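Putative sugar binding protein (PDB 3KEZ) probably binds sugars at the bacterial outer membrane as a calcium-containing member of the SusD family of nutrient-binding proteins. Local coordinates at residues N113-G124 against D176-S185; A226-W234 against S250-E258. All coordinates share one frame; numbering follows the deposited sequence.

Overall arrangement
Contact 1 and contact 2 follow each other along the chain: the pairing of 113-124 with 176-185 is complete before 226-234 meets 250-258. Their centres lie about 19 Å apart and their nearest atoms about 6 Å, without touching. Helix 195-209 bridges them, since Leu177, Ser180 and Leu184 of contact 1 and Ala226 and Leu256 of contact 2 all have side chains against it. Contact 1, a buried helix pair whose centre lies about 17 Å from the chain centre, is remote from the calcium site. Contact 2 is closer to it: the side chain of Ile255 comes within about 10 Å of the bound calcium ion and about 6 Å of the side chain of Asn331, a calcium ligand.

Contact 1: N113-G124 against D176-S185; sequences NDLKGQALAIRG and DLKNSTELLS
An antiparallel helix pair, fitting the TPR-related helical fold of SusD proteins, joins helix 109-134 to helix 166-183, with segment axes 7.6 Å apart at a 154° angle. Knobs enter holes from both partners: Leu120 sits among Asp176, Asn179, Ser180 and Leu183, while Leu183 fills the hollow formed by Asn113, Lys116, Gly117 and Leu120. The two leucines meet through their CD1 methyls, and the Leu183 CD1 also rests on the extended aliphatic chain of Lys116, whose NZ reaches Asp100. Gly117 permits the close approach, as a side chain there would run into Leu184 N; Ser180 CB lies 3.3 Å from Gly117 O. At one end Arg123 grips Asp176 side-on, NE to OD2 at 2.8 Å and NH2 to OD1 at 2.9 Å. The carboxylate lies near the guanidinium plane but is turned 27° against it, and NE meets OD2 from above the carboxylate plane. A bend at chi3 brings the Arg123 head back to this acid, and Asn93 takes NH1. At the other end Asp114, its CG anti to the backbone N, extends its carboxylate to the chain leaving helix 166-183. Gln118 NE2 donates to Asp114 OD2 at 2.7 Å, on the syn side but tilted out of the carboxylate plane, while Ser185 N reaches Asp114 OD1 on the anti side, also at 2.7 Å, in a nearly straight bond of 169°.

Contact 2: A226-W234 against S250-E258; sequences AEKEGYALW and SNPGEILFE
Glu254 OE1 is gripped by two groups: it accepts from Trp234 N at 2.8 Å with its anti lone pair and also takes a salt bridge from Arg367. The other oxygen, OE2, is taken by Arg336 and Ser338, so both oxygens of this buried carboxylate are held. With chi1 at 69°, CG of Glu254 stands between the backbone N and carbonyl carbon and lies over the centre of the Trp234 six-membered ring, a CH-pi contact of 3.7 Å to the centroid. Ile255 CG1 approaches the same indole obliquely at CH2. A leucine in place of Trp234 would probably leave Glu254 CG without its aromatic cover and open a gap beside Ile255. Nearer helix 212-229, which ends in a Schellman motif at Gly230, the Tyr231 ring is sandwiched by CH-pi contacts: Leu256 CD2 covers one face, 3.7 Å from the centroid, and Pro252 CB the opposite face at 3.9 Å. Ala232 N donates to Gly253 O at 3.0 Å. The contact thus fastens the exit of the helix to the chain entering strand 255-259, and the two arginines around Glu254 are likely to favour its ionised form.

Contact 1: N113-G124 against D176-S185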
loop_
_atom_site.group_PDB
_atom_site.type_symbol
_atom_site.label_atom_id
_atom_site.label_comp_id
_atom_site.label_asym_id
_atom_site.label_seq_id
_atom_site.Cartn_x
_atom_site.Cartn_y
_atom_site.Cartn_z
ATOM N N ASN A 113 -22.142 -9.946 8.416
ATOM C CA ASN A 113 -20.876 -10.609 8.164
ATOM C C ASN A 113 -19.899 -9.723 7.392
ATOM O O ASN A 113 -18.704 -9.689 7.705
ATOM C CB ASN A 113 -21.067 -11.973 7.500
ATOM C CG ASN A 113 -21.533 -13.017 8.502
ATOM O OD1 ASN A 113 -21.327 -12.862 9.711
ATOM N ND2 ASN A 113 -22.203 -14.042 8.021
ATOM N N ASP A 114 -20.394 -8.986 6.412
ATOM C CA ASP A 114 -19.514 -8.109 5.625
ATOM C C ASP A 114 -18.956 -6.947 6.458
ATOM O O ASP A 114 -17.773 -6.608 6.354
ATOM C CB ASP A 114 -20.256 -7.553 4.422
ATOM C CG ASP A 114 -19.402 -6.624 3.608
ATOM O OD1 ASP A 114 -18.537 -7.119 2.848
ATOM O OD2 ASP A 114 -19.600 -5.403 3.745
ATOM N N LEU A 115 -19.809 -6.345 7.294
ATOM C CA LEU A 115 -19.356 -5.278 8.184
ATOM C C LEU A 115 -18.234 -5.810 9.088
ATOM O O LEU A 115 -17.213 -5.158 9.270
ATOM C CB LEU A 115 -20.507 -4.740 9.023
ATOM C CG LEU A 115 -21.693 -3.990 8.391
ATOM C CD1 LEU A 115 -22.593 -3.475 9.497
ATOM C CD2 LEU A 115 -21.199 -2.853 7.527
ATOM N N LYS A 116 -18.447 -6.980 9.690
ATOM C CA LYS A 116 -17.406 -7.573 10.521
ATOM C C LYS A 116 -16.150 -7.851 9.697
ATOM O O LYS A 116 -15.036 -7.622 10.160
ATOM C CB LYS A 116 -17.934 -8.859 11.171
ATOM C CG LYS A 116 -16.934 -9.656 12.024
ATOM C CD LYS A 116 -17.609 -10.955 12.600
ATOM C CE LYS A 116 -16.571 -11.857 13.274
ATOM N NZ LYS A 116 -17.169 -13.045 13.931
ATOM N N GLY A 117 -16.327 -8.379 8.489
ATOM C CA GLY A 117 -15.194 -8.595 7.580
ATOM C C GLY A 117 -14.427 -7.340 7.236
ATOM O O GLY A 117 -13.196 -7.332 7.137
ATOM N N GLN A 118 -15.144 -6.249 7.031
ATOM C CA GLN A 118 -14.462 -4.974 6.764
ATOM C C GLN A 118 -13.547 -4.569 7.934
ATOM O O GLN A 118 -12.394 -4.215 7.728
ATOM C CB GLN A 118 -15.472 -3.869 6.430
ATOM C CG GLN A 118 -16.215 -4.065 5.109
ATOM C CD GLN A 118 -17.114 -2.873 4.824
ATOM O OE1 GLN A 118 -16.696 -1.745 5.012
ATOM N NE2 GLN A 118 -18.328 -3.121 4.368
ATOM N N ALA A 119 -14.059 -4.693 9.150
ATOM C CA ALA A 119 -13.306 -4.370 10.368
ATOM C C ALA A 119 -12.061 -5.241 10.539
ATOM O O ALA A 119 -10.983 -4.737 10.891
ATOM C CB ALA A 119 -14.201 -4.497 11.579
ATOM N N LEU A 120 -12.207 -6.543 10.276
ATOM C CA LEU A 120 -11.095 -7.489 10.301
ATOM C C LEU A 120 -10.030 -7.167 9.230
ATOM O O LEU A 120 -8.854 -7.131 9.544
ATOM C CB LEU A 120 -11.596 -8.924 10.105
ATOM C CG LEU A 120 -12.241 -9.532 11.357
ATOM C CD1 LEU A 120 -13.045 -10.778 11.034
ATOM C CD2 LEU A 120 -11.135 -9.833 12.387
ATOM N N ALA A 121 -10.450 -6.950 7.981
ATOM C CA ALA A 121 -9.513 -6.607 6.923
ATOM C C ALA A 121 -8.734 -5.328 7.206
ATOM O O ALA A 121 -7.517 -5.280 7.050
ATOM C CB ALA A 121 -10.248 -6.533 5.561
ATOM N N ILE A 122 -9.435 -4.304 7.677
ATOM C CA ILE A 122 -8.854 -3.039 8.029
ATOM C C ILE A 122 -7.871 -3.193 9.188
ATOM O O ILE A 122 -6.795 -2.678 9.112
ATOM C CB ILE A 122 -9.937 -1.977 8.324
ATOM C CG1 ILE A 122 -10.640 -1.621 7.012
ATOM C CG2 ILE A 122 -9.350 -0.675 8.869
ATOM C CD1 ILE A 122 -11.968 -0.850 7.162
ATOM N N ARG A 123 -8.218 -3.945 10.228
ATOM C CA ARG A 123 -7.281 -4.161 11.328
ATOM C C ARG A 123 -6.007 -4.859 10.854
ATOM O O ARG A 123 -4.924 -4.517 11.307
ATOM C CB ARG A 123 -7.910 -4.934 12.492
ATOM C CG ARG A 123 -7.028 -4.944 13.755
ATOM C CD ARG A 123 -7.822 -5.450 14.955
ATOM N NE ARG A 123 -8.136 -6.873 14.827
ATOM C CZ ARG A 123 -8.861 -7.591 15.688
ATOM N NH1 ARG A 123 -9.375 -7.026 16.783
ATOM N NH2 ARG A 123 -9.049 -8.891 15.458
ATOM N N GLY A 124 -6.156 -5.859 9.974
ATOM C CA GLY A 124 -5.011 -6.559 9.395
ATOM C C GLY A 124 -4.122 -5.631 8.569
ATOM O O GLY A 124 -2.898 -5.662 8.694
ATOM N N ASP A 176 -6.591 -12.059 10.899
ATOM C CA ASP A 176 -7.641 -11.085 10.600
ATOM C C ASP A 176 -8.014 -11.134 9.125
ATOM O O ASP A 176 -9.181 -11.265 8.761
ATOM C CB ASP A 176 -7.171 -9.658 10.966
ATOM C CG ASP A 176 -7.189 -9.382 12.466
ATOM O OD1 ASP A 176 -7.688 -10.247 13.242
ATOM O OD2 ASP A 176 -6.720 -8.271 12.870
ATOM N N LEU A 177 -7.001 -11.075 8.268
ATOM C CA LEU A 177 -7.272 -11.027 6.822
ATOM C C LEU A 177 -7.902 -12.300 6.308
ATOM O O LEU A 177 -8.858 -12.261 5.520
ATOM C CB LEU A 177 -6.026 -10.626 6.024
ATOM C CG LEU A 177 -5.674 -9.149 5.957
ATOM C CD1 LEU A 177 -4.205 -8.912 5.495
ATOM C CD2 LEU A 177 -6.672 -8.357 5.049
ATOM N N LYS A 178 -7.402 -13.442 6.754
ATOM C CA LYS A 178 -7.961 -14.700 6.303
ATOM C C LYS A 178 -9.441 -14.804 6.654
ATOM O O LYS A 178 -10.278 -15.212 5.851
ATOM C CB LYS A 178 -7.191 -15.851 6.951
ATOM C CG LYS A 178 -7.491 -17.203 6.336
ATOM C CD LYS A 178 -6.479 -18.248 6.792
ATOM C CE LYS A 178 -6.975 -19.647 6.392
ATOM N NZ LYS A 178 -7.140 -19.803 4.885
ATOM N N ASN A 179 -9.738 -14.462 7.893
ATOM C CA ASN A 179 -11.100 -14.443 8.386
ATOM C C ASN A 179 -11.967 -13.451 7.633
ATOM O O ASN A 179 -13.117 -13.754 7.346
ATOM C CB ASN A 179 -11.090 -14.117 9.868
ATOM C CG ASN A 179 -10.726 -15.315 10.705
ATOM O OD1 ASN A 179 -11.278 -16.398 10.513
ATOM N ND2 ASN A 179 -9.797 -15.142 11.633
ATOM N N SER A 180 -11.415 -12.285 7.297
ATOM C CA SER A 180 -12.154 -11.297 6.507
ATOM C C SER A 180 -12.532 -11.845 5.132
ATOM O O SER A 180 -13.588 -11.515 4.618
ATOM C CB SER A 180 -11.371 -9.994 6.352
ATOM O OG SER A 180 -10.342 -10.066 5.334
ATOM N N THR A 181 -11.692 -12.710 4.553
ATOM C CA THR A 181 -11.969 -13.251 3.182
ATOM C C THR A 181 -13.141 -14.229 3.183
ATOM O O THR A 181 -13.712 -14.509 2.143
ATOM C CB THR A 181 -10.778 -13.980 2.563
ATOM O OG1 THR A 181 -10.443 -15.122 3.357
ATOM C CG2 THR A 181 -9.550 -13.066 2.410
ATOM N N GLU A 182 -13.482 -14.740 4.365
ATOM C CA GLU A 182 -14.569 -15.642 4.526
ATOM C C GLU A 182 -15.873 -14.927 4.901
ATOM O O GLU A 182 -16.934 -15.545 4.890
ATOM C CB GLU A 182 -14.219 -16.628 5.621
ATOM C CG GLU A 182 -13.037 -17.557 5.310
ATOM C CD GLU A 182 -12.371 -18.131 6.578
ATOM O OE1 GLU A 182 -12.891 -17.943 7.700
ATOM O OE2 GLU A 182 -11.303 -18.768 6.461
ATOM N N LEU A 183 -15.771 -13.652 5.282
ATOM C CA LEU A 183 -16.898 -12.878 5.774
ATOM C C LEU A 183 -17.351 -11.757 4.824
ATOM O O LEU A 183 -18.544 -11.492 4.684
ATOM C CB LEU A 183 -16.539 -12.307 7.147
ATOM C CG LEU A 183 -16.454 -13.272 8.326
ATOM C CD1 LEU A 183 -16.000 -12.543 9.553
ATOM C CD2 LEU A 183 -17.775 -13.963 8.572
ATOM N N LEU A 184 -16.385 -11.096 4.189
ATOM C CA LEU A 184 -16.644 -10.003 3.281
ATOM C C LEU A 184 -17.435 -10.420 2.063
ATOM O O LEU A 184 -17.251 -11.512 1.505
ATOM C CB LEU A 184 -15.320 -9.416 2.787
ATOM C CG LEU A 184 -14.519 -8.545 3.731
ATOM C CD1 LEU A 184 -13.042 -8.549 3.334
ATOM C CD2 LEU A 184 -15.104 -7.148 3.726
ATOM N N SER A 185 -18.287 -9.528 1.595
ATOM C CA SER A 185 -18.973 -9.741 0.309
ATOM C C SER A 185 -17.977 -9.550 -0.840
ATOM O O SER A 185 -17.039 -8.754 -0.699
ATOM C CB SER A 185 -20.080 -8.717 0.142
ATOM O OG SER A 185 -20.609 -8.817 -1.164
HETATM O O HOH W 1 -4.295 -7.190 12.628
#

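Contact 2: A226-W234 against S250-E258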
loop_
_atom_site.group_PDB
_atom_site.type_symbol
_atom_site.label_atom_id
_atom_site.label_comp_id
_atom_site.label_asym_id
_atom_site.label_seq_id
_atom_site.Cartn_x
_atom_site.Cartn_y
_atom_site.Cartn_z
ATOM N N ALA A 226 -12.651 -11.644 -8.524
ATOM C CA ALA A 226 -12.826 -10.253 -8.983
ATOM C C ALA A 226 -13.266 -10.249 -10.438
ATOM O O ALA A 226 -14.195 -9.514 -10.819
ATOM C CB ALA A 226 -11.557 -9.428 -8.832
ATOM N N GLU A 227 -12.629 -11.067 -11.267
ATOM C CA GLU A 227 -13.019 -11.082 -12.688
ATOM C C GLU A 227 -14.445 -11.656 -12.891
ATOM O O GLU A 227 -15.189 -11.142 -13.722
ATOM C CB GLU A 227 -11.937 -11.725 -13.568
ATOM C CG GLU A 227 -10.605 -10.883 -13.522
ATOM C CD GLU A 227 -9.494 -11.432 -14.363
ATOM O OE1 GLU A 227 -9.661 -12.555 -14.908
ATOM O OE2 GLU A 227 -8.465 -10.726 -14.513
ATOM N N LYS A 228 -14.858 -12.669 -12.122
ATOM C CA LYS A 228 -16.282 -13.095 -12.183
ATOM C C LYS A 228 -17.218 -11.944 -11.810
ATOM O O LYS A 228 -18.325 -11.845 -12.294
ATOM C CB LYS A 228 -16.594 -14.229 -11.212
ATOM C CG LYS A 228 -16.097 -15.603 -11.600
ATOM C CD LYS A 228 -16.729 -16.729 -10.747
ATOM C CE LYS A 228 -15.973 -18.056 -10.965
ATOM N NZ LYS A 228 -16.886 -19.227 -11.205
ATOM N N GLU A 229 -16.771 -11.100 -10.902
ATOM C CA GLU A 229 -17.542 -9.944 -10.471
ATOM C C GLU A 229 -17.536 -8.793 -11.505
ATOM O O GLU A 229 -18.343 -7.866 -11.394
ATOM C CB GLU A 229 -17.041 -9.506 -9.092
ATOM C CG GLU A 229 -18.028 -8.758 -8.276
ATOM C CD GLU A 229 -19.278 -9.560 -7.999
ATOM O OE1 GLU A 229 -19.181 -10.806 -7.982
ATOM O OE2 GLU A 229 -20.350 -8.937 -7.808
ATOM N N GLY A 230 -16.674 -8.869 -12.525
ATOM C CA GLY A 230 -16.636 -7.893 -13.622
ATOM C C GLY A 230 -15.480 -6.911 -13.580
ATOM O O GLY A 230 -15.359 -6.011 -14.428
ATOM N N TYR A 231 -14.613 -7.056 -12.587
ATOM C CA TYR A 231 -13.381 -6.301 -12.590
ATOM C C TYR A 231 -12.495 -6.856 -13.707
ATOM O O TYR A 231 -12.570 -8.012 -14.071
ATOM C CB TYR A 231 -12.664 -6.424 -11.251
ATOM C CG TYR A 231 -13.364 -5.884 -10.016
ATOM C CD1 TYR A 231 -14.197 -6.704 -9.253
ATOM C CD2 TYR A 231 -13.127 -4.587 -9.552
ATOM C CE1 TYR A 231 -14.802 -6.245 -8.070
ATOM C CE2 TYR A 231 -13.733 -4.112 -8.365
ATOM C CZ TYR A 231 -14.554 -4.947 -7.630
ATOM O OH TYR A 231 -15.146 -4.515 -6.479
ATOM N N ALA A 232 -11.677 -6.009 -14.297
ATOM C CA ALA A 232 -10.802 -6.454 -15.347
ATOM C C ALA A 232 -9.639 -5.490 -15.351
ATOM O O ALA A 232 -9.797 -4.306 -15.034
ATOM C CB ALA A 232 -11.548 -6.501 -16.715
ATOM N N LEU A 233 -8.459 -6.004 -15.662
ATOM C CA LEU A 233 -7.295 -5.172 -15.882
ATOM C C LEU A 233 -7.647 -4.104 -16.918
ATOM O O LEU A 233 -8.289 -4.383 -17.953
ATOM C CB LEU A 233 -6.109 -6.010 -16.388
ATOM C CG LEU A 233 -5.418 -7.029 -15.458
ATOM C CD1 LEU A 233 -4.273 -7.766 -16.246
ATOM C CD2 LEU A 233 -4.909 -6.370 -14.225
ATOM N N TRP A 234 -7.253 -2.876 -16.621
ATOM C CA TRP A 234 -7.394 -1.774 -17.588
ATOM C C TRP A 234 -6.681 -2.131 -18.883
ATOM O O TRP A 234 -5.520 -2.540 -18.857
ATOM C CB TRP A 234 -6.794 -0.478 -17.013
ATOM C CG TRP A 234 -7.614 0.158 -15.927
ATOM C CD1 TRP A 234 -8.988 0.225 -15.849
ATOM C CD2 TRP A 234 -7.122 0.837 -14.789
ATOM N NE1 TRP A 234 -9.365 0.893 -14.698
ATOM C CE2 TRP A 234 -8.233 1.265 -14.029
ATOM C CE3 TRP A 234 -5.837 1.099 -14.299
ATOM C CZ2 TRP A 234 -8.091 1.951 -12.848
ATOM C CZ3 TRP A 234 -5.718 1.778 -13.136
ATOM C CH2 TRP A 234 -6.829 2.203 -12.424
ATOM N N SER A 250 -21.379 -1.503 -12.499
ATOM C CA SER A 250 -21.442 -1.817 -13.933
ATOM C C SER A 250 -20.128 -1.617 -14.677
ATOM O O SER A 250 -19.916 -2.225 -15.710
ATOM C CB SER A 250 -22.561 -0.998 -14.646
ATOM O OG SER A 250 -22.341 0.408 -14.523
ATOM N N ASN A 251 -19.246 -0.753 -14.174
ATOM C CA ASN A 251 -17.891 -0.598 -14.757
ATOM C C ASN A 251 -16.839 -0.521 -13.691
ATOM O O ASN A 251 -16.373 0.558 -13.399
ATOM C CB ASN A 251 -17.815 0.694 -15.542
ATOM C CG ASN A 251 -18.818 0.741 -16.585
ATOM O OD1 ASN A 251 -18.845 -0.144 -17.435
ATOM N ND2 ASN A 251 -19.711 1.738 -16.527
ATOM N N PRO A 252 -16.473 -1.660 -13.095
ATOM C CA PRO A 252 -15.581 -1.562 -11.911
ATOM C C PRO A 252 -14.151 -1.177 -12.176
ATOM O O PRO A 252 -13.425 -0.796 -11.236
ATOM C CB PRO A 252 -15.598 -2.960 -11.319
ATOM C CG PRO A 252 -16.556 -3.744 -12.056
ATOM C CD PRO A 252 -17.084 -2.985 -13.235
ATOM N N GLY A 253 -13.698 -1.336 -13.421
ATOM C CA GLY A 253 -12.280 -1.203 -13.679
ATOM C C GLY A 253 -11.484 -2.261 -12.925
ATOM O O GLY A 253 -11.933 -3.413 -12.761
ATOM N N GLU A 254 -10.311 -1.876 -12.440
ATOM C CA GLU A 254 -9.489 -2.825 -11.739
ATOM C C GLU A 254 -9.170 -2.462 -10.305
ATOM O O GLU A 254 -8.494 -3.230 -9.648
ATOM C CB GLU A 254 -8.186 -3.115 -12.507
ATOM C CG GLU A 254 -7.155 -1.990 -12.588
ATOM C CD GLU A 254 -5.810 -2.512 -13.077
ATOM O OE1 GLU A 254 -5.617 -2.661 -14.313
ATOM O OE2 GLU A 254 -4.925 -2.729 -12.218
ATOM N N ILE A 255 -9.616 -1.305 -9.818
ATOM C CA ILE A 255 -9.350 -0.966 -8.402
ATOM C C ILE A 255 -10.288 -1.727 -7.459
ATOM O O ILE A 255 -11.514 -1.556 -7.494
ATOM C CB ILE A 255 -9.453 0.524 -8.081
ATOM C CG1 ILE A 255 -8.479 1.355 -8.959
ATOM C CG2 ILE A 255 -9.200 0.735 -6.551
ATOM C CD1 ILE A 255 -8.871 2.862 -9.098
ATOM N N LEU A 256 -9.681 -2.535 -6.601
ATOM C CA LEU A 256 -10.385 -3.402 -5.687
ATOM C C LEU A 256 -10.617 -2.706 -4.344
ATOM O O LEU A 256 -11.533 -3.057 -3.591
ATOM C CB LEU A 256 -9.597 -4.697 -5.506
ATOM C CG LEU A 256 -9.255 -5.489 -6.770
ATOM C CD1 LEU A 256 -8.393 -6.788 -6.422
ATOM C CD2 LEU A 256 -10.526 -5.905 -7.545
ATOM N N PHE A 257 -9.770 -1.743 -4.016
ATOM C CA PHE A 257 -10.045 -0.877 -2.877
ATOM C C PHE A 257 -9.533 0.511 -3.182
ATOM O O PHE A 257 -8.333 0.715 -3.422
ATOM C CB PHE A 257 -9.438 -1.426 -1.591
ATOM C CG PHE A 257 -9.634 -0.530 -0.370
ATOM C CD1 PHE A 257 -10.856 0.085 -0.114
ATOM C CD2 PHE A 257 -8.621 -0.386 0.560
ATOM C CE1 PHE A 257 -11.046 0.858 1.002
ATOM C CE2 PHE A 257 -8.797 0.402 1.695
ATOM C CZ PHE A 257 -10.031 1.025 1.918
ATOM N N GLU A 258 -10.480 1.450 -3.165
ATOM C CA GLU A 258 -10.276 2.838 -3.551
ATOM C C GLU A 258 -10.525 3.729 -2.318
ATOM O O GLU A 258 -11.519 3.540 -1.614
ATOM C CB GLU A 258 -11.248 3.180 -4.699
ATOM C CG GLU A 258 -11.043 4.564 -5.301
ATOM C CD GLU A 258 -11.826 4.813 -6.584
ATOM O OE1 GLU A 258 -12.950 4.303 -6.758
ATOM O OE2 GLU A 258 -11.310 5.562 -7.405
#